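PA14 domain-containing protein (Clostridium clariflavum, PDB 6QDI) probably senses plant-biomass sugars outside the cell through tandem calcium-binding PA14 domains, as part of a membrane-bound anti-sigma factor of the RsgI type. Local coordinates at residues S149-G154 with V208-D213; L275-P280 with V286-C291; G51-L56 with Y61-S66; L121-A126 with I132-C137. All blocks are in the same frame, centred on the assembly; numbering follows the deposited sequence.

Contact 1 (S149-G154 with V208-D213); sequences SIPGKG and VPYDGD
Ile-150 lays its CG2 methyl against the ring of Pro-209, with CG2 3.8 Å from Pro-209 CB and slightly farther from Pro-209 CG. The contact lies on the surface of the second PA14 domain, a beta sandwich. It joins the linker between strands 138-140 and 157-162 to the turn that leads from strand 198-207 into strand 212-220. Compact, apolar residues suit such a junction. The Tyr-210 ring lies back over its own neighbour: CG sits anti to the carbonyl carbon (chi1 -48°), and Pro-209 CB is placed 3.7 Å above the plane, over the ring centre. The same carbon thus touches both the aromatic face and, from a direction about at right angles, the isoleucine methyl. Ile-282 touches Ile-150, Pro-209 and Tyr-210, and Cys-291 packs on the first two, so the patch continues into the domain. At the far end of its ring, Tyr-210 brings OH to 3.6 Å from Pro-151 CD, the two side chains meeting roughly at right angles. A tyrosine fits here because its apolar ring packs on proline while its hydroxyl can bond to a water, which bridges Tyr-210 OH, at 2.8 Å, to Ser-149 OG, at 3.2 Å.

Contact 2 (L275-P280 with V286-C291); sequences LEWEGP and VVPQSC
Val-286 pairs with Glu-276 as an antiparallel, non-hydrogen-bonded bridge, their side chains diverging. The aliphatic CG of Glu-276 rests 3.8 Å from Val-286 N, while its carboxylate goes on to a salt bridge with Arg-284. The carbonyl O of Val-286 accepts a hydrogen bond from a water that itself accepts from Trp-277 NE1, at 2.9 Å and in the plane of the indole; this satisfies the one polar atom of an otherwise apolar ring. Val-287 follows with the direct backbone bond, its N donating to Leu-275 O at 3.0 Å with a nearly straight N-H...O angle of 168°. Its branched side chain is well shaped for a flat partner. CG2 stands over the five-membered ring of Trp-277, 3.8 Å from the centroid, and also touches Leu-275 CG, while CG1 lies over the same face of the indole. A second water joins Val-287 O to Leu-275 O. Pro-288 then sets CD 3.6 Å from Trp-277 CZ2, and its carbonyl accepts from Cys-291 N, turning the chain into a short 3-10 segment. That turn brings Cys-291 SG to the edge of the six-membered ring, 4.0 Å from Trp-277 CH2, in a sulfur-aromatic contact. Short strand 285-286 thus pairs antiparallel with strand 271-279 and runs on into a 3-10 segment, the two packing round a buried tryptophan in the beta sandwich of the PA14 domain.

Contact 3 (G51-L56 with Y61-S66); sequences GKIRPL and YTFYIS
This is apolar packing between the two sheets of the first PA14 domain, a beta sandwich. Strand 44-53 belongs to one sheet and strand 59-68 to the other, and their side chains meet in the core between them, Ile-53 with Phe-63 and Pro-55 with Tyr-61. The backbones stay well apart, 8.6 Å even between the closest CA atoms, those of Pro-55 and Tyr-61, so large residues are needed to span the gap. Ile-53 does so by stretching out: CG1 is anti to the backbone N (chi1 -174°) and the chain continues extended, carrying CD1 to the edge of the Phe-63 ring, 3.8 Å from CE2. The two side chains approach from opposite directions. Leu-73 and Ile-96 pack on Phe-63 as well, and Trp-123 and Val-133 on Ile-53, making this a true core site. Where the first strand has ended, Pro-55 offers CB to the phenol of Tyr-61, 3.6 Å from CZ. Tyrosine suits this margin of the core, its ring packing on apolar neighbours and meeting Trp-123, its hydroxyl meeting backbone N-H groups of the turn between the strands. Tyr-61 OH bonds to Tyr-57 N and, at 2.7 Å, to a water that accepts from Leu-56 N at 3.0 Å.

Contact 4 (L121-A126 with I132-C137); sequences LEWSSA and IVPTEC
Trp-123 holds its indole against Val-133, Pro-134 and Cys-137 because CG takes the crowded position between the backbone N and the carbonyl carbon (chi1 64°). With chi2 close to zero, the ring swings from its strand across to the facing chain. Val-133 has CG1 anti to its backbone N and CG2 anti to the carbonyl carbon, which turns both methyls onto one indole face; CG2 is 3.9 Å from the centroid of the five-membered ring. The same CG2 touches Leu-121 CG, while the second branch, CG1, stays over the indole, which is what beta-branching offers here. Pro-134 CD approaches obliquely, 3.6 Å from Trp-123 NE1. Cys-137 turns SG toward the edge of the six-membered ring, 3.8 Å from CH2, its small, polarisable sulfur suiting an aromatic edge. Glu-122 and Ile-132 form a non-hydrogen-bonded antiparallel pair whose side chains diverge, yet the isoleucine folds back (chi1 -68°, chi2 -70°) and brings CD1 to 3.8 Å from Glu-122 CG; the carboxylate itself pairs with Arg-130. Val-133 N donates to Leu-121 O at 3.1 Å, Trp-123 bonds to Ser-131 through the backbone, and a water ties Leu-121 O to Val-133 O. Strand 117-125 pairs with strands 59-68, 27-31 and 131-132, with Tyr-61 meeting the indole and Ile-53 of strand 44-53 touching it from the other sheet.

How the contacts relate
From the N terminus, contact 3 comes first, closing the short connection by which the chain passes from one sheet of the first PA14 domain to the other. Contact 4 then closes the short connection after strand 117-125, about 5 Å from contact 3 between centres; Thr-62 N and Ser-124 O probably bond between the neighbouring strands. In the second domain, contact 1 closes a loop of over fifty residues, and contact 2 repeats the tryptophan arrangement of contact 4. Ser-290 OG and Ile-150 O probably join contacts 1 and 2. All four follow in series, none nested or crossed, and the two pairs' centres lie at least 40 Å apart.

Contact 1 (S149-G154 with V208-D213)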
loop_
_atom_site.group_PDB
_atom_site.type_symbol
_atom_site.label_atom_id
_atom_site.label_comp_id
_atom_site.label_asym_id
_atom_site.label_seq_id
_atom_site.Cartn_x
_atom_site.Cartn_y
_atom_site.Cartn_z
ATOM N N SER A 149 7.199 -14.365 7.880
ATOM C CA SER A 149 8.076 -15.238 8.645
ATOM C C SER A 149 8.728 -16.322 7.810
ATOM O O SER A 149 9.538 -17.091 8.325
ATOM C CB SER A 149 7.317 -15.913 9.811
ATOM O OG SER A 149 6.376 -16.839 9.307
ATOM N N ILE A 150 8.360 -16.451 6.539
ATOM C CA ILE A 150 8.847 -17.566 5.735
ATOM C C ILE A 150 10.286 -17.226 5.317
ATOM O O ILE A 150 10.526 -16.204 4.661
ATOM C CB ILE A 150 7.980 -17.816 4.506
ATOM C CG1 ILE A 150 6.521 -18.109 4.890
ATOM C CG2 ILE A 150 8.583 -18.902 3.639
ATOM C CD1 ILE A 150 5.584 -18.161 3.709
ATOM N N PRO A 151 11.268 -18.074 5.686
ATOM C CA PRO A 151 12.671 -17.771 5.333
ATOM C C PRO A 151 12.925 -18.093 3.864
ATOM O O PRO A 151 12.101 -18.697 3.164
ATOM C CB PRO A 151 13.463 -18.665 6.289
ATOM C CG PRO A 151 12.548 -19.852 6.413
ATOM C CD PRO A 151 11.149 -19.338 6.421
ATOM N N GLY A 152 14.088 -17.682 3.409
ATOM C CA GLY A 152 14.542 -18.016 2.057
ATOM C C GLY A 152 15.419 -16.903 1.519
ATOM O O GLY A 152 15.461 -15.812 2.060
ATOM N N LYS A 153 16.116 -17.210 0.432
ATOM C CA LYS A 153 17.124 -16.320 -0.164
ATOM C C LYS A 153 16.619 -15.516 -1.363
ATOM O O LYS A 153 17.414 -14.868 -2.037
ATOM C CB LYS A 153 18.380 -17.141 -0.522
ATOM C CG LYS A 153 19.021 -17.895 0.636
ATOM C CD LYS A 153 19.383 -17.061 1.855
ATOM C CE LYS A 153 19.874 -17.868 3.087
ATOM N NZ LYS A 153 20.182 -16.982 4.309
ATOM N N GLY A 154 15.303 -15.481 -1.578
ATOM C CA GLY A 154 14.748 -14.769 -2.691
ATOM C C GLY A 154 14.904 -13.254 -2.626
ATOM O O GLY A 154 15.028 -12.684 -1.551
ATOM N N VAL A 208 9.949 -23.304 -3.256
ATOM C CA VAL A 208 8.953 -23.760 -2.299
ATOM C C VAL A 208 9.588 -23.960 -0.930
ATOM O O VAL A 208 10.606 -24.612 -0.802
ATOM C CB VAL A 208 8.328 -25.061 -2.809
ATOM C CG1 VAL A 208 7.420 -25.717 -1.781
ATOM C CG2 VAL A 208 7.604 -24.791 -4.121
ATOM N N PRO A 209 8.977 -23.421 0.147
ATOM C CA PRO A 209 9.634 -23.505 1.449
ATOM C C PRO A 209 9.425 -24.814 2.194
ATOM O O PRO A 209 10.298 -25.197 2.969
ATOM C CB PRO A 209 9.005 -22.351 2.228
ATOM C CG PRO A 209 7.650 -22.146 1.576
ATOM C CD PRO A 209 7.897 -22.413 0.128
ATOM N N TYR A 210 8.294 -25.461 1.989
ATOM C CA TYR A 210 7.829 -26.610 2.802
ATOM C C TYR A 210 7.199 -27.660 1.939
ATOM O O TYR A 210 6.488 -27.333 0.986
ATOM C CB TYR A 210 6.778 -26.151 3.856
ATOM C CG TYR A 210 7.168 -24.935 4.665
ATOM C CD1 TYR A 210 8.290 -24.947 5.489
ATOM C CD2 TYR A 210 6.414 -23.780 4.615
ATOM C CE1 TYR A 210 8.674 -23.812 6.209
ATOM C CE2 TYR A 210 6.791 -22.664 5.344
ATOM C CZ TYR A 210 7.922 -22.683 6.131
ATOM O OH TYR A 210 8.273 -21.540 6.804
ATOM N N ASP A 211 7.411 -28.938 2.262
ATOM C CA ASP A 211 6.698 -29.971 1.565
ATOM C C ASP A 211 5.173 -29.902 1.883
ATOM O O ASP A 211 4.785 -29.850 3.036
ATOM C CB ASP A 211 7.138 -31.378 2.035
ATOM C CG ASP A 211 8.467 -31.844 1.627
ATOM O OD1 ASP A 211 9.203 -31.171 0.888
ATOM O OD2 ASP A 211 8.789 -32.977 2.053
ATOM N N GLY A 212 4.359 -29.956 0.842
ATOM C CA GLY A 212 2.902 -30.088 0.994
ATOM C C GLY A 212 2.179 -29.471 -0.180
ATOM O O GLY A 212 2.763 -29.235 -1.226
ATOM N N ASP A 213 0.876 -29.262 -0.016
ATOM C CA ASP A 213 -0.011 -28.787 -1.055
ATOM C C ASP A 213 -0.205 -27.275 -0.976
ATOM O O ASP A 213 -0.402 -26.731 0.111
ATOM C CB ASP A 213 -1.390 -29.452 -0.972
ATOM C CG ASP A 213 -1.456 -30.841 -1.606
ATOM O OD1 ASP A 213 -0.438 -31.515 -1.828
ATOM O OD2 ASP A 213 -2.571 -31.270 -1.923
HETATM O O HOH W 1 6.551 -19.856 8.313
#

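Contact 2 (L275-P280 with V286-C291)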
loop_
_atom_site.group_PDB
_atom_site.type_symbol
_atom_site.label_atom_id
_atom_site.label_comp_id
_atom_site.label_asym_id
_atom_site.label_seq_id
_atom_site.Cartn_x
_atom_site.Cartn_y
_atom_site.Cartn_z
ATOM N N LEU A 275 -0.356 -11.486 -6.011
ATOM C CA LEU A 275 -0.051 -12.931 -6.089
ATOM C C LEU A 275 0.074 -13.453 -4.656
ATOM O O LEU A 275 0.986 -13.068 -3.921
ATOM C CB LEU A 275 1.226 -13.199 -6.888
ATOM C CG LEU A 275 1.624 -14.663 -6.978
ATOM C CD1 LEU A 275 0.623 -15.495 -7.758
ATOM C CD2 LEU A 275 3.009 -14.817 -7.578
ATOM N N GLU A 276 -0.859 -14.340 -4.300
ATOM C CA GLU A 276 -0.904 -14.941 -2.974
ATOM C C GLU A 276 -0.822 -16.451 -3.068
ATOM O O GLU A 276 -1.023 -17.043 -4.151
ATOM C CB GLU A 276 -2.213 -14.555 -2.282
ATOM C CG GLU A 276 -2.379 -13.067 -1.968
ATOM C CD GLU A 276 -3.726 -12.798 -1.316
ATOM O OE1 GLU A 276 -4.742 -13.105 -1.960
ATOM O OE2 GLU A 276 -3.764 -12.417 -0.128
ATOM N N TRP A 277 -0.565 -17.070 -1.923
ATOM C CA TRP A 277 -0.644 -18.509 -1.804
ATOM C C TRP A 277 -1.178 -18.914 -0.475
ATOM O O TRP A 277 -1.171 -18.161 0.476
ATOM C CB TRP A 277 0.691 -19.207 -2.069
ATOM C CG TRP A 277 1.854 -18.868 -1.212
ATOM C CD1 TRP A 277 1.926 -18.033 -0.149
ATOM C CD2 TRP A 277 3.188 -19.386 -1.390
ATOM N NE1 TRP A 277 3.205 -17.996 0.338
ATOM C CE2 TRP A 277 3.987 -18.826 -0.413
ATOM C CE3 TRP A 277 3.769 -20.262 -2.319
ATOM C CZ2 TRP A 277 5.363 -19.077 -0.347
ATOM C CZ3 TRP A 277 5.124 -20.532 -2.242
ATOM C CH2 TRP A 277 5.885 -19.936 -1.275
ATOM N N GLU A 278 -1.603 -20.170 -0.425
ATOM C CA GLU A 278 -1.859 -20.896 0.826
ATOM C C GLU A 278 -1.102 -22.187 0.711
ATOM O O GLU A 278 -0.992 -22.762 -0.355
ATOM C CB GLU A 278 -3.333 -21.050 1.080
ATOM C CG GLU A 278 -3.991 -22.358 0.949
ATOM C CD GLU A 278 -5.452 -22.195 1.259
ATOM O OE1 GLU A 278 -5.901 -22.527 2.352
ATOM O OE2 GLU A 278 -6.112 -21.640 0.404
ATOM N N GLY A 279 -0.598 -22.673 1.842
ATOM C CA GLY A 279 0.206 -23.893 1.839
ATOM C C GLY A 279 0.381 -24.401 3.234
ATOM O O GLY A 279 -0.254 -23.905 4.187
ATOM N N PRO A 280 1.268 -25.381 3.415
ATOM C CA PRO A 280 1.463 -25.968 4.739
ATOM C C PRO A 280 2.030 -24.942 5.726
ATOM O O PRO A 280 3.122 -24.417 5.527
ATOM C CB PRO A 280 2.459 -27.099 4.477
ATOM C CG PRO A 280 2.971 -26.898 3.119
ATOM C CD PRO A 280 2.104 -26.006 2.379
ATOM N N VAL A 286 0.369 -12.914 0.666
ATOM C CA VAL A 286 1.209 -12.539 -0.470
ATOM C C VAL A 286 2.408 -13.458 -0.496
ATOM O O VAL A 286 3.076 -13.687 0.537
ATOM C CB VAL A 286 1.609 -11.055 -0.277
ATOM C CG1 VAL A 286 2.723 -10.640 -1.205
ATOM C CG2 VAL A 286 0.395 -10.144 -0.423
ATOM N N VAL A 287 2.715 -13.971 -1.682
ATOM C CA VAL A 287 3.914 -14.794 -1.813
ATOM C C VAL A 287 5.128 -13.917 -1.502
ATOM O O VAL A 287 5.287 -12.860 -2.101
ATOM C CB VAL A 287 4.029 -15.404 -3.226
ATOM C CG1 VAL A 287 5.275 -16.287 -3.318
ATOM C CG2 VAL A 287 2.808 -16.226 -3.561
ATOM N N PRO A 288 5.984 -14.301 -0.556
ATOM C CA PRO A 288 6.966 -13.355 -0.056
ATOM C C PRO A 288 8.235 -13.290 -0.904
ATOM O O PRO A 288 8.585 -14.252 -1.603
ATOM C CB PRO A 288 7.302 -13.916 1.336
ATOM C CG PRO A 288 7.181 -15.414 1.112
ATOM C CD PRO A 288 5.982 -15.570 0.199
ATOM N N GLN A 289 8.929 -12.178 -0.767
ATOM C CA GLN A 289 10.194 -11.964 -1.440
ATOM C C GLN A 289 11.158 -13.128 -1.218
ATOM O O GLN A 289 11.889 -13.510 -2.127
ATOM C CB GLN A 289 10.792 -10.652 -0.943
ATOM C CG GLN A 289 12.115 -10.276 -1.596
ATOM C CD GLN A 289 12.613 -8.951 -1.100
ATOM O OE1 GLN A 289 12.465 -8.651 0.079
ATOM N NE2 GLN A 289 13.227 -8.166 -1.960
ATOM N N SER A 290 11.174 -13.665 0.003
ATOM C CA SER A 290 12.098 -14.720 0.336
ATOM C C SER A 290 11.973 -15.948 -0.536
ATOM O O SER A 290 12.919 -16.738 -0.594
ATOM C CB SER A 290 11.876 -15.117 1.804
ATOM O OG SER A 290 10.566 -15.611 1.957
ATOM N N CYS A 291 10.817 -16.140 -1.179
ATOM C CA CYS A 291 10.596 -17.276 -2.059
ATOM C C CYS A 291 10.542 -16.947 -3.542
ATOM O O CYS A 291 10.271 -17.839 -4.348
ATOM C CB CYS A 291 9.325 -17.992 -1.628
ATOM S SG CYS A 291 9.444 -18.756 0.014
HETATM O O HOH W 2 3.902 -11.874 -4.377
HETATM O O HOH W 3 3.072 -15.835 2.288
#

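Contact 3 (G51-L56 with Y61-S66)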
loop_
_atom_site.group_PDB
_atom_site.type_symbol
_atom_site.label_atom_id
_atom_site.label_comp_id
_atom_site.label_asym_id
_atom_site.label_seq_id
_atom_site.Cartn_x
_atom_site.Cartn_y
_atom_site.Cartn_z
ATOM N N GLY A 51 -0.400 6.990 17.443
ATOM C CA GLY A 51 0.230 7.320 18.704
ATOM C C GLY A 51 -0.800 7.936 19.612
ATOM O O GLY A 51 -1.987 7.566 19.599
ATOM N N LYS A 52 -0.345 8.877 20.438
ATOM C CA LYS A 52 -1.206 9.579 21.399
ATOM C C LYS A 52 -1.102 11.071 21.200
ATOM O O LYS A 52 -0.074 11.561 20.716
ATOM C CB LYS A 52 -0.801 9.262 22.821
ATOM C CG LYS A 52 -0.725 7.799 23.142
ATOM C CD LYS A 52 -2.073 7.166 23.332
ATOM C CE LYS A 52 -1.914 5.817 24.076
ATOM N NZ LYS A 52 -3.213 5.154 24.284
ATOM N N ILE A 53 -2.181 11.747 21.565
ATOM C CA ILE A 53 -2.262 13.216 21.535
ATOM C C ILE A 53 -2.673 13.721 22.915
ATOM O O ILE A 53 -3.539 13.120 23.550
ATOM C CB ILE A 53 -3.203 13.716 20.417
ATOM C CG1 ILE A 53 -3.180 15.234 20.300
ATOM C CG2 ILE A 53 -4.605 13.221 20.608
ATOM C CD1 ILE A 53 -3.878 15.736 19.051
ATOM N N ARG A 54 -2.025 14.814 23.339
ATOM C CA ARG A 54 -2.225 15.403 24.671
ATOM C C ARG A 54 -2.667 16.852 24.529
ATOM O O ARG A 54 -1.827 17.714 24.299
ATOM C CB ARG A 54 -0.924 15.369 25.486
ATOM C CG ARG A 54 -1.028 16.081 26.832
ATOM C CD ARG A 54 0.270 15.997 27.607
ATOM N NE ARG A 54 1.374 16.681 26.952
ATOM C CZ ARG A 54 1.336 17.917 26.470
ATOM N NH1 ARG A 54 0.193 18.611 26.426
ATOM N NH2 ARG A 54 2.436 18.429 25.937
ATOM N N PRO A 55 -3.964 17.151 24.696
ATOM C CA PRO A 55 -4.378 18.545 24.655
ATOM C C PRO A 55 -4.012 19.274 25.940
ATOM O O PRO A 55 -3.912 18.657 26.997
ATOM C CB PRO A 55 -5.896 18.463 24.554
ATOM C CG PRO A 55 -6.221 17.169 25.230
ATOM C CD PRO A 55 -5.092 16.240 24.913
ATOM N N LEU A 56 -3.867 20.582 25.826
ATOM C CA LEU A 56 -3.511 21.402 26.963
ATOM C C LEU A 56 -4.744 21.805 27.777
ATOM O O LEU A 56 -4.581 22.158 28.947
ATOM C CB LEU A 56 -2.758 22.680 26.521
ATOM C CG LEU A 56 -1.259 22.578 26.269
ATOM C CD1 LEU A 56 -0.943 21.608 25.157
ATOM C CD2 LEU A 56 -0.657 23.938 25.972
ATOM N N TYR A 61 -12.288 20.727 21.041
ATOM C CA TYR A 61 -11.264 20.933 20.007
ATOM C C TYR A 61 -11.856 20.748 18.638
ATOM O O TYR A 61 -12.736 19.899 18.427
ATOM C CB TYR A 61 -10.104 19.956 20.205
ATOM C CG TYR A 61 -9.110 20.448 21.223
ATOM C CD1 TYR A 61 -9.371 20.341 22.592
ATOM C CD2 TYR A 61 -7.938 21.072 20.837
ATOM C CE1 TYR A 61 -8.482 20.821 23.528
ATOM C CE2 TYR A 61 -7.039 21.554 21.787
ATOM C CZ TYR A 61 -7.307 21.420 23.135
ATOM O OH TYR A 61 -6.436 21.866 24.108
ATOM N N THR A 62 -11.398 21.588 17.709
ATOM C CA THR A 62 -11.619 21.377 16.283
ATOM C C THR A 62 -10.329 20.917 15.651
ATOM O O THR A 62 -9.273 21.499 15.937
ATOM C CB THR A 62 -12.085 22.665 15.590
ATOM O OG1 THR A 62 -13.285 23.114 16.224
ATOM C CG2 THR A 62 -12.378 22.429 14.118
ATOM N N PHE A 63 -10.404 19.832 14.867
ATOM C CA PHE A 63 -9.295 19.364 14.051
ATOM C C PHE A 63 -9.571 19.711 12.602
ATOM O O PHE A 63 -10.719 19.519 12.142
ATOM C CB PHE A 63 -9.079 17.846 14.230
ATOM C CG PHE A 63 -8.558 17.519 15.616
ATOM C CD1 PHE A 63 -9.431 17.315 16.692
ATOM C CD2 PHE A 63 -7.212 17.484 15.866
ATOM C CE1 PHE A 63 -8.944 17.110 17.965
ATOM C CE2 PHE A 63 -6.728 17.242 17.117
ATOM C CZ PHE A 63 -7.579 17.037 18.174
ATOM N N TYR A 64 -8.562 20.237 11.921
ATOM C CA TYR A 64 -8.672 20.642 10.542
ATOM C C TYR A 64 -7.708 19.795 9.724
ATOM O O TYR A 64 -6.528 19.670 10.093
ATOM C CB TYR A 64 -8.279 22.114 10.340
ATOM C CG TYR A 64 -8.945 23.089 11.275
ATOM C CD1 TYR A 64 -8.495 23.263 12.570
ATOM C CD2 TYR A 64 -10.003 23.870 10.854
ATOM C CE1 TYR A 64 -9.071 24.194 13.430
ATOM C CE2 TYR A 64 -10.592 24.817 11.706
ATOM C CZ TYR A 64 -10.155 24.928 12.987
ATOM O OH TYR A 64 -10.759 25.865 13.803
ATOM N N ILE A 65 -8.183 19.302 8.589
ATOM C CA ILE A 65 -7.355 18.613 7.645
ATOM C C ILE A 65 -7.403 19.292 6.290
ATOM O O ILE A 65 -8.466 19.615 5.784
ATOM C CB ILE A 65 -7.739 17.137 7.579
ATOM C CG1 ILE A 65 -7.271 16.455 8.892
ATOM C CG2 ILE A 65 -7.030 16.445 6.426
ATOM C CD1 ILE A 65 -7.401 14.975 9.070
ATOM N N SER A 66 -6.215 19.484 5.717
ATOM C CA SER A 66 -6.018 19.781 4.291
ATOM C C SER A 66 -5.459 18.512 3.674
ATOM O O SER A 66 -4.506 17.946 4.231
ATOM C CB SER A 66 -5.019 20.942 4.143
ATOM O OG SER A 66 -5.407 22.073 4.889
HETATM O O HOH W 4 -3.914 22.070 23.235
#

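Contact 4 (L121-A126 with I132-C137)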
loop_
_atom_site.group_PDB
_atom_site.type_symbol
_atom_site.label_atom_id
_atom_site.label_comp_id
_atom_site.label_asym_id
_atom_site.label_seq_id
_atom_site.Cartn_x
_atom_site.Cartn_y
_atom_site.Cartn_z
ATOM N N LEU A 121 -2.396 18.475 9.461
ATOM C CA LEU A 121 -3.320 18.399 10.622
ATOM C C LEU A 121 -3.110 19.583 11.559
ATOM O O LEU A 121 -2.015 19.745 12.133
ATOM C CB LEU A 121 -3.081 17.097 11.400
ATOM C CG LEU A 121 -3.974 16.908 12.615
ATOM C CD1 LEU A 121 -5.420 16.704 12.225
ATOM C CD2 LEU A 121 -3.416 15.769 13.448
ATOM N N GLU A 122 -4.178 20.356 11.700
ATOM C CA GLU A 122 -4.219 21.501 12.620
ATOM C C GLU A 122 -5.257 21.255 13.679
ATOM O O GLU A 122 -6.166 20.411 13.539
ATOM C CB GLU A 122 -4.559 22.804 11.852
ATOM C CG GLU A 122 -3.516 23.203 10.822
ATOM C CD GLU A 122 -4.056 24.307 9.969
ATOM O OE1 GLU A 122 -4.707 23.995 8.963
ATOM O OE2 GLU A 122 -3.954 25.488 10.378
ATOM N N TRP A 123 -5.179 22.063 14.744
ATOM C CA TRP A 123 -6.213 22.085 15.781
ATOM C C TRP A 123 -6.469 23.516 16.247
ATOM O O TRP A 123 -5.669 24.418 16.038
ATOM C CB TRP A 123 -5.904 21.143 16.968
ATOM C CG TRP A 123 -4.698 21.448 17.809
ATOM C CD1 TRP A 123 -3.810 22.496 17.683
ATOM C CD2 TRP A 123 -4.301 20.720 18.956
ATOM N NE1 TRP A 123 -2.852 22.400 18.656
ATOM C CE2 TRP A 123 -3.134 21.319 19.457
ATOM C CE3 TRP A 123 -4.788 19.581 19.573
ATOM C CZ2 TRP A 123 -2.466 20.817 20.571
ATOM C CZ3 TRP A 123 -4.134 19.087 20.684
ATOM C CH2 TRP A 123 -2.977 19.685 21.159
ATOM N N SER A 124 -7.638 23.705 16.858
ATOM C CA SER A 124 -7.943 24.922 17.599
ATOM C C SER A 124 -8.910 24.554 18.738
ATOM O O SER A 124 -9.575 23.511 18.745
ATOM C CB SER A 124 -8.567 25.986 16.707
ATOM O OG SER A 124 -9.876 25.639 16.304
ATOM N N SER A 125 -8.991 25.463 19.693
ATOM C CA SER A 125 -10.014 25.422 20.737
ATOM C C SER A 125 -10.172 26.840 21.259
ATOM O O SER A 125 -9.467 27.753 20.807
ATOM C CB SER A 125 -9.595 24.457 21.832
ATOM O OG SER A 125 -8.528 24.934 22.646
ATOM N N ALA A 126 -11.022 27.046 22.249
ATOM C CA ALA A 126 -11.173 28.400 22.815
ATOM C C ALA A 126 -9.854 28.992 23.231
ATOM O O ALA A 126 -9.599 30.197 22.964
ATOM C CB ALA A 126 -12.133 28.369 23.967
ATOM N N ILE A 132 -0.813 24.053 13.434
ATOM C CA ILE A 132 -0.414 22.677 13.258
ATOM C C ILE A 132 -0.373 22.039 14.643
ATOM O O ILE A 132 0.137 22.604 15.604
ATOM C CB ILE A 132 0.960 22.603 12.560
ATOM C CG1 ILE A 132 0.826 23.101 11.118
ATOM C CG2 ILE A 132 1.529 21.175 12.609
ATOM C CD1 ILE A 132 0.045 22.142 10.257
ATOM N N VAL A 133 -0.866 20.805 14.760
ATOM C CA VAL A 133 -0.781 20.110 16.045
ATOM C C VAL A 133 0.706 19.893 16.326
ATOM O O VAL A 133 1.403 19.293 15.508
ATOM C CB VAL A 133 -1.527 18.773 16.056
ATOM C CG1 VAL A 133 -1.359 18.159 17.432
ATOM C CG2 VAL A 133 -2.996 18.982 15.765
ATOM N N PRO A 134 1.214 20.438 17.444
ATOM C CA PRO A 134 2.675 20.493 17.607
ATOM C C PRO A 134 3.305 19.224 18.157
ATOM O O PRO A 134 2.638 18.410 18.841
ATOM C CB PRO A 134 2.868 21.620 18.597
ATOM C CG PRO A 134 1.621 21.600 19.419
ATOM C CD PRO A 134 0.509 21.203 18.491
ATOM N N THR A 135 4.589 19.061 17.916
ATOM C CA THR A 135 5.268 17.833 18.255
ATOM C C THR A 135 5.215 17.504 19.740
ATOM O O THR A 135 5.127 16.321 20.117
ATOM C CB THR A 135 6.707 17.836 17.699
ATOM O OG1 THR A 135 7.239 16.501 17.640
ATOM C CG2 THR A 135 7.650 18.730 18.510
ATOM N N GLU A 136 5.221 18.517 20.590
ATOM C CA GLU A 136 5.283 18.254 22.017
ATOM C C GLU A 136 3.967 17.688 22.555
ATOM O O GLU A 136 3.927 17.238 23.718
ATOM C CB GLU A 136 5.718 19.470 22.823
ATOM C CG GLU A 136 4.777 20.629 22.744
ATOM C CD GLU A 136 4.968 21.591 21.571
ATOM O OE1 GLU A 136 5.772 21.329 20.626
ATOM O OE2 GLU A 136 4.262 22.636 21.628
ATOM N N CYS A 137 2.910 17.709 21.733
ATOM C CA CYS A 137 1.625 17.149 22.108
ATOM C C CYS A 137 1.363 15.762 21.456
ATOM O O CYS A 137 0.260 15.233 21.588
ATOM C CB CYS A 137 0.508 18.095 21.724
ATOM S SG CYS A 137 0.553 19.635 22.638
HETATM O O HOH W 5 0.451 17.875 13.240
#